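Local coordinates for protein computational Design of Enzyme (Synthetic construct, PDB 3TP4) that carries a computationally designed, activated serine catalytic triad, probably meant for nucleophilic catalysis, on a TIM-barrel scaffold joined to an Ig-like domain, at residues A[190-195]-A[382-387]; A[375-380]-A[447-452]. All coordinates share one frame; numbering follows the deposited sequence.

Contact 1: A[190-195]-A[382-387]; sequences PGEYQE and DGARVA
The interface between the TIM-barrel domain and the Ig-like domain is built here from the first turn of helix 190-207, where Gly-191 meets the loop residue Asp-382. Gly-191 has no side chain, and the backbone carbonyl of Asp-382 comes right up to its alpha carbon. Gly-191 CA lies 3.2 Å from Asp-382 O, and the CA-H...O contact is fairly straight (154° at the hydrogen). Water 1 reinforces this pair. It accepts from Gly-191 N at 2.9 Å and donates to the same Asp-382 O at 2.7 Å. That carbonyl therefore receives both a C-H group and a water.

Water 3 joins the backbone of Asp-382 to the helix. It donates to Glu-195 OE2 at 2.7 Å and accepts from Asp-382 N. Glu-195 OE2 also forms a salt bridge with Arg-198. A chi1 of -170° points the Asp-382 carboxylate toward strand 456-466, where OD2 takes a hydrogen bond from Glu-463 N within the Ig-like domain. The direct side-chain touch is apolar: Glu-192 CG rests 4.2 Å from Ala-384 CB. The carboxylate of Glu-192 turns to Ser-189 OG instead. The N-terminal turn of a barrel helix thus packs, partly through water, on the loop before strand 385-386 of the Ig-like domain.

Contact 2: A[375-380]-A[447-452]; sequences VHIASP and VTATAT
Ile-377 and the pair Val-447 and Ala-449 face each other across the core of the Ig-like beta sandwich. Strands 374-379 and 446-453 are not sheet neighbours. They lie in facing layers and run in roughly opposite directions, so the contact is made mainly by side chains.

Ile-377 is the central side chain. Its CG1 is beside the backbone N (chi1 -62°), and the chain then extends (chi2 161°), which carries CD1 across the core to the facing strand. Ile-377 CG1 lies against the Ala-449 methyl, CG1 to CB 4.0 Å. CD1 goes further and packs beside the valine, with Ile-377 CD1 to Val-447 CG1 also at 4.0 Å. Val-447 holds that CG1 branch anti to its backbone N. Its other branch turns to the cis-proline at the end of the first segment, and Val-447 CG2 is 4.7 Å from Pro-380 CG, a looser approach.

Val-375, two residues before Ile-377, points into the same core. Val-375 CG2 is directed between the methyls of Ala-449 and Ala-451, 4.5 Å from Ala-449 CB, a loose approach. Val-460 touches both Val-375 and Ile-377, and Val-395 touches Val-375 and Ala-449, so the neighbouring strands complete the apolar core.

The alternate residues turn outward. His-376 leaves the core and hydrogen-bonds through NE2 to Glu-202, with Phe-239 edge-to-face to its ring. On the other strand Thr-448 OG1 bonds to Thr-461 OG1. The packing is tightest at the tip of the isoleucine, where Ile-377 CD1 presses to 3.1 Å from the backbone atom Val-447 O.

From the N terminus the chain first reaches 190-195 in the barrel domain. It then enters the Ig-like domain with 375-380, turns into 382-387, and arrives much later at 447-452. Contact 1 closes a loop of 186 residues and joins the two domains. Contact 2 closes a loop of 66 residues, all within the Ig-like domain, and joins its two layers. The segments alternate along the chain, so the two loops cross. The centres of contacts 1 and 2 are 13 Å apart. They also touch directly: Glu-195 OE1 of contact 1 probably hydrogen-bonds to His-376 ND1 of contact 2 (2.7 Å). Strand 374-379 thus faces the barrel helix on one side and the sandwich core on the other.

Contact 1: A[190-195]-A[382-387]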
ATOM      1  N   PRO A 190       8.640  -0.675 -14.643  1.00 24.92           N
ATOM      2  CA  PRO A 190       7.339  -0.346 -14.047  1.00 31.63           C
ATOM      3  C   PRO A 190       6.240  -1.313 -14.473  1.00 33.45           C
ATOM      4  O   PRO A 190       5.313  -1.554 -13.703  1.00 29.51           O
ATOM      5  CB  PRO A 190       7.056   1.065 -14.565  1.00 26.33           C
ATOM      6  CG  PRO A 190       7.930   1.233 -15.769  1.00 29.32           C
ATOM      7  CD  PRO A 190       9.154   0.405 -15.499  1.00 28.89           C
ATOM      8  N   GLY A 191       6.358  -1.871 -15.669  1.00 24.50           N
ATOM      9  CA  GLY A 191       5.389  -2.849 -16.148  1.00 28.25           C
ATOM     10  C   GLY A 191       5.379  -4.089 -15.272  1.00 26.84           C
ATOM     11  O   GLY A 191       4.334  -4.672 -15.007  1.00 27.27           O
ATOM     12  N   GLU A 192       6.556  -4.495 -14.807  1.00 25.70           N
ATOM     13  CA  GLU A 192       6.661  -5.671 -13.964  1.00 23.42           C
ATOM     14  C   GLU A 192       6.146  -5.352 -12.560  1.00 29.34           C
ATOM     15  O   GLU A 192       5.509  -6.189 -11.913  1.00 27.07           O
ATOM     16  CB  GLU A 192       8.107  -6.179 -13.920  1.00 29.22           C
ATOM     17  CG  GLU A 192       8.612  -6.788 -15.239  1.00 28.84           C
ATOM     18  CD  GLU A 192      10.013  -7.386 -15.087  1.00 34.40           C
ATOM     19  OE1 GLU A 192      11.000  -6.618 -15.074  1.00 32.17           O
ATOM     20  OE2 GLU A 192      10.126  -8.615 -14.964  1.00 38.19           O
ATOM     21  N   TYR A 193       6.414  -4.140 -12.081  1.00 27.65           N
ATOM     22  CA  TYR A 193       5.824  -3.738 -10.811  1.00 26.28           C
ATOM     23  C   TYR A 193       4.289  -3.772 -10.894  1.00 26.95           C
ATOM     24  O   TYR A 193       3.610  -4.247  -9.977  1.00 23.69           O
ATOM     25  CB  TYR A 193       6.274  -2.349 -10.365  1.00 19.75           C
ATOM     26  CG  TYR A 193       5.622  -1.976  -9.048  1.00 25.79           C
ATOM     27  CD1 TYR A 193       6.124  -2.453  -7.854  1.00 23.33           C
ATOM     28  CD2 TYR A 193       4.475  -1.197  -9.012  1.00 33.39           C
ATOM     29  CE1 TYR A 193       5.531  -2.147  -6.652  1.00 26.36           C
ATOM     30  CE2 TYR A 193       3.864  -0.887  -7.811  1.00 33.25           C
ATOM     31  CZ  TYR A 193       4.404  -1.358  -6.637  1.00 26.55           C
ATOM     32  OH  TYR A 193       3.808  -1.073  -5.445  1.00 25.31           O
ATOM     33  N   GLN A 194       3.754  -3.247 -11.989  1.00 25.60           N
ATOM     34  CA  GLN A 194       2.310  -3.186 -12.166  1.00 26.44           C
ATOM     35  C   GLN A 194       1.699  -4.587 -12.183  1.00 25.83           C
ATOM     36  O   GLN A 194       0.648  -4.813 -11.591  1.00 25.92           O
ATOM     37  CB  GLN A 194       1.954  -2.414 -13.442  1.00 25.66           C
ATOM     38  CG  GLN A 194       2.233  -0.919 -13.346  1.00 24.15           C
ATOM     39  CD  GLN A 194       2.230  -0.231 -14.699  1.00 29.15           C
ATOM     40  OE1 GLN A 194       2.504  -0.854 -15.729  1.00 29.13           O
ATOM     41  NE2 GLN A 194       1.921   1.063 -14.702  1.00 25.39           N
ATOM     42  N   GLU A 195       2.350  -5.538 -12.849  1.00 23.90           N
ATOM     43  CA  GLU A 195       1.794  -6.885 -12.871  1.00 24.78           C
ATOM     44  C   GLU A 195       1.907  -7.547 -11.505  1.00 27.34           C
ATOM     45  O   GLU A 195       1.032  -8.321 -11.124  1.00 23.92           O
ATOM     46  CB  GLU A 195       2.421  -7.759 -13.967  1.00 25.32           C
ATOM     47  CG  GLU A 195       2.128  -7.251 -15.371  1.00 25.82           C
ATOM     48  CD  GLU A 195       0.634  -7.025 -15.622  1.00 27.70           C
ATOM     49  OE1 GLU A 195      -0.202  -7.817 -15.130  1.00 25.63           O
ATOM     50  OE2 GLU A 195       0.301  -6.052 -16.318  1.00 26.89           O
ATOM     51  N   ASP A 382       4.612  -5.681 -19.384  1.00 29.68           N
ATOM     52  CA  ASP A 382       5.015  -4.569 -20.236  1.00 28.79           C
ATOM     53  C   ASP A 382       6.463  -4.192 -19.930  1.00 34.72           C
ATOM     54  O   ASP A 382       6.836  -4.015 -18.776  1.00 27.45           O
ATOM     55  CB  ASP A 382       4.082  -3.364 -20.046  1.00 29.45           C
ATOM     56  CG  ASP A 382       4.315  -2.260 -21.092  1.00 36.29           C
ATOM     57  OD1 ASP A 382       4.312  -1.067 -20.732  1.00 41.19           O
ATOM     58  OD2 ASP A 382       4.488  -2.589 -22.280  1.00 36.25           O
ATOM     59  N   GLY A 383       7.280  -4.086 -20.969  1.00 34.03           N
ATOM     60  CA  GLY A 383       8.663  -3.677 -20.806  1.00 40.68           C
ATOM     61  C   GLY A 383       9.591  -4.802 -20.386  1.00 43.32           C
ATOM     62  O   GLY A 383      10.787  -4.586 -20.207  1.00 48.10           O
ATOM     63  N   ALA A 384       9.047  -6.005 -20.223  1.00 42.97           N
ATOM     64  CA  ALA A 384       9.860  -7.152 -19.815  1.00 43.76           C
ATOM     65  C   ALA A 384      10.653  -7.726 -20.996  1.00 38.97           C
ATOM     66  O   ALA A 384      10.453  -7.321 -22.138  1.00 36.72           O
ATOM     67  CB  ALA A 384       8.983  -8.228 -19.202  1.00 44.91           C
ATOM     68  N   ARG A 385      11.549  -8.668 -20.711  1.00 40.41           N
ATOM     69  CA  ARG A 385      12.290  -9.370 -21.755  1.00 49.14           C
ATOM     70  C   ARG A 385      12.090 -10.882 -21.631  1.00 56.41           C
ATOM     71  O   ARG A 385      12.372 -11.467 -20.587  1.00 61.07           O
ATOM     72  CB  ARG A 385      13.779  -9.022 -21.682  1.00 54.04           C
ATOM     73  CG  ARG A 385      14.632  -9.724 -22.729  1.00 61.63           C
ATOM     74  CD  ARG A 385      16.100  -9.345 -22.600  1.00 66.56           C
ATOM     75  NE  ARG A 385      16.307  -7.907 -22.743  1.00 73.61           N
ATOM     76  CZ  ARG A 385      16.556  -7.293 -23.897  1.00 72.91           C
ATOM     77  NH1 ARG A 385      16.632  -7.991 -25.024  1.00 71.99           N
ATOM     78  NH2 ARG A 385      16.729  -5.977 -23.924  1.00 68.82           N
ATOM     79  N   VAL A 386      11.604 -11.509 -22.698  1.00 49.73           N
ATOM     80  CA  VAL A 386      11.323 -12.944 -22.677  1.00 54.96           C
ATOM     81  C   VAL A 386      12.586 -13.764 -22.942  1.00 63.23           C
ATOM     82  O   VAL A 386      13.294 -13.534 -23.925  1.00 60.41           O
ATOM     83  CB  VAL A 386      10.223 -13.313 -23.701  1.00 54.41           C
ATOM     84  CG1 VAL A 386      10.338 -12.440 -24.937  1.00 54.21           C
ATOM     85  CG2 VAL A 386      10.299 -14.798 -24.066  1.00 51.64           C
ATOM     86  N   ALA A 387      12.851 -14.732 -22.070  1.00 73.55           N
ATOM     87  CA  ALA A 387      14.119 -15.460 -22.084  1.00 78.91           C
ATOM     88  C   ALA A 387      14.100 -16.723 -22.940  1.00 80.97           C
ATOM     89  O   ALA A 387      15.006 -16.955 -23.741  1.00 82.80           O
ATOM     90  CB  ALA A 387      14.546 -15.798 -20.658  1.00 81.39           C
TER
HETATM   91  O   HOH W   1       8.656  -2.784 -17.201  1.00 33.69           O
HETATM   92  O   HOH W   2       4.122   0.395 -17.667  1.00 44.88           O
HETATM   93  O   HOH W   3       2.185  -5.070 -17.914  1.00 32.44           O

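Contact 2: A[375-380]-A[447-452]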
ATOM      1  N   VAL A 375      -8.615  -5.601 -18.440  1.00 29.87           N
ATOM      2  CA  VAL A 375      -7.781  -6.615 -19.065  1.00 27.23           C
ATOM      3  C   VAL A 375      -6.316  -6.209 -18.927  1.00 28.37           C
ATOM      4  O   VAL A 375      -5.948  -5.050 -19.143  1.00 25.39           O
ATOM      5  CB  VAL A 375      -8.182  -6.926 -20.541  1.00 28.61           C
ATOM      6  CG1 VAL A 375      -8.087  -5.677 -21.438  1.00 25.05           C
ATOM      7  CG2 VAL A 375      -7.326  -8.062 -21.113  1.00 24.87           C
ATOM      8  N   HIS A 376      -5.483  -7.154 -18.519  1.00 22.51           N
ATOM      9  CA  HIS A 376      -4.047  -6.910 -18.525  1.00 22.82           C
ATOM     10  C   HIS A 376      -3.277  -8.195 -18.814  1.00 24.38           C
ATOM     11  O   HIS A 376      -3.751  -9.305 -18.550  1.00 21.18           O
ATOM     12  CB  HIS A 376      -3.567  -6.240 -17.220  1.00 21.17           C
ATOM     13  CG  HIS A 376      -3.844  -7.038 -15.989  1.00 23.47           C
ATOM     14  ND1 HIS A 376      -2.864  -7.741 -15.322  1.00 22.36           N
ATOM     15  CD2 HIS A 376      -4.988  -7.220 -15.282  1.00 20.47           C
ATOM     16  CE1 HIS A 376      -3.395  -8.335 -14.266  1.00 20.79           C
ATOM     17  NE2 HIS A 376      -4.681  -8.032 -14.217  1.00 22.78           N
ATOM     18  N   ILE A 377      -2.092  -8.028 -19.383  1.00 25.86           N
ATOM     19  CA  ILE A 377      -1.227  -9.152 -19.714  1.00 27.98           C
ATOM     20  C   ILE A 377      -0.239  -9.372 -18.578  1.00 27.00           C
ATOM     21  O   ILE A 377       0.699  -8.600 -18.413  1.00 25.77           O
ATOM     22  CB  ILE A 377      -0.453  -8.882 -21.032  1.00 23.27           C
ATOM     23  CG1 ILE A 377      -1.438  -8.723 -22.198  1.00 27.97           C
ATOM     24  CG2 ILE A 377       0.543 -10.014 -21.296  1.00 24.36           C
ATOM     25  CD1 ILE A 377      -0.851  -8.010 -23.466  1.00 27.75           C
ATOM     26  N   ALA A 378      -0.465 -10.418 -17.788  1.00 26.98           N
ATOM     27  CA  ALA A 378       0.379 -10.706 -16.629  1.00 23.69           C
ATOM     28  C   ALA A 378       1.746 -11.215 -17.054  1.00 29.15           C
ATOM     29  O   ALA A 378       2.731 -11.034 -16.334  1.00 30.17           O
ATOM     30  CB  ALA A 378      -0.293 -11.737 -15.719  1.00 19.43           C
ATOM     31  N   SER A 379       1.792 -11.893 -18.198  1.00 24.54           N
ATOM     32  CA  SER A 379       3.067 -12.303 -18.774  1.00 26.31           C
ATOM     33  C   SER A 379       2.950 -12.472 -20.276  1.00 24.34           C
ATOM     34  O   SER A 379       1.994 -13.077 -20.776  1.00 29.52           O
ATOM     35  CB  SER A 379       3.595 -13.583 -18.104  1.00 33.71           C
ATOM     36  OG  SER A 379       2.762 -14.688 -18.374  1.00 35.53           O
ATOM     37  N   PRO A 380       3.919 -11.917 -21.018  1.00 29.55           N
ATOM     38  CA  PRO A 380       5.055 -11.165 -20.476  1.00 26.91           C
ATOM     39  C   PRO A 380       4.647  -9.739 -20.096  1.00 23.05           C
ATOM     40  O   PRO A 380       3.920  -9.095 -20.846  1.00 32.69           O
ATOM     41  CB  PRO A 380       6.041 -11.142 -21.652  1.00 27.84           C
ATOM     42  CG  PRO A 380       5.186 -11.222 -22.853  1.00 34.67           C
ATOM     43  CD  PRO A 380       4.005 -12.074 -22.480  1.00 26.87           C
ATOM     44  N   VAL A 447       2.547  -6.924 -27.944  1.00 32.55           N
ATOM     45  CA  VAL A 447       1.670  -8.047 -27.631  1.00 31.27           C
ATOM     46  C   VAL A 447       0.303  -7.489 -27.229  1.00 31.22           C
ATOM     47  O   VAL A 447       0.173  -6.861 -26.179  1.00 27.45           O
ATOM     48  CB  VAL A 447       2.255  -8.876 -26.473  1.00 32.78           C
ATOM     49  CG1 VAL A 447       1.344 -10.064 -26.138  1.00 31.56           C
ATOM     50  CG2 VAL A 447       3.651  -9.353 -26.827  1.00 33.92           C
ATOM     51  N   THR A 448      -0.697  -7.688 -28.081  1.00 32.62           N
ATOM     52  CA  THR A 448      -2.005  -7.083 -27.868  1.00 33.30           C
ATOM     53  C   THR A 448      -3.064  -8.140 -27.588  1.00 30.93           C
ATOM     54  O   THR A 448      -3.332  -8.995 -28.433  1.00 27.45           O
ATOM     55  CB  THR A 448      -2.443  -6.250 -29.086  1.00 34.46           C
ATOM     56  OG1 THR A 448      -1.496  -5.201 -29.299  1.00 30.57           O
ATOM     57  CG2 THR A 448      -3.823  -5.648 -28.859  1.00 36.61           C
ATOM     58  N   ALA A 449      -3.642  -8.078 -26.390  1.00 28.39           N
ATOM     59  CA  ALA A 449      -4.710  -8.986 -25.992  1.00 28.27           C
ATOM     60  C   ALA A 449      -6.062  -8.371 -26.289  1.00 26.08           C
ATOM     61  O   ALA A 449      -6.322  -7.216 -25.931  1.00 25.39           O
ATOM     62  CB  ALA A 449      -4.605  -9.314 -24.513  1.00 24.36           C
ATOM     63  N   THR A 450      -6.929  -9.149 -26.925  1.00 25.06           N
ATOM     64  CA  THR A 450      -8.276  -8.693 -27.208  1.00 29.14           C
ATOM     65  C   THR A 450      -9.279  -9.681 -26.630  1.00 27.25           C
ATOM     66  O   THR A 450      -9.387 -10.829 -27.085  1.00 28.67           O
ATOM     67  CB  THR A 450      -8.485  -8.526 -28.719  1.00 29.28           C
ATOM     68  OG1 THR A 450      -7.496  -7.624 -29.229  1.00 29.05           O
ATOM     69  CG2 THR A 450      -9.884  -7.991 -29.031  1.00 29.86           C
ATOM     70  N   ALA A 451     -10.013  -9.228 -25.620  1.00 26.17           N
ATOM     71  CA  ALA A 451     -11.007 -10.066 -24.964  1.00 24.95           C
ATOM     72  C   ALA A 451     -12.421  -9.742 -25.442  1.00 28.63           C
ATOM     73  O   ALA A 451     -12.822  -8.580 -25.480  1.00 27.08           O
ATOM     74  CB  ALA A 451     -10.905  -9.904 -23.459  1.00 24.78           C
ATOM     75  N   THR A 452     -13.165 -10.780 -25.813  1.00 27.23           N
ATOM     76  CA  THR A 452     -14.573 -10.642 -26.163  1.00 29.03           C
ATOM     77  C   THR A 452     -15.406 -10.970 -24.929  1.00 26.00           C
ATOM     78  O   THR A 452     -15.404 -12.111 -24.445  1.00 27.03           O
ATOM     79  CB  THR A 452     -14.928 -11.576 -27.318  1.00 25.45           C
ATOM     80  OG1 THR A 452     -14.172 -11.191 -28.471  1.00 27.66           O
ATOM     81  CG2 THR A 452     -16.424 -11.532 -27.651  1.00 26.62           C
TER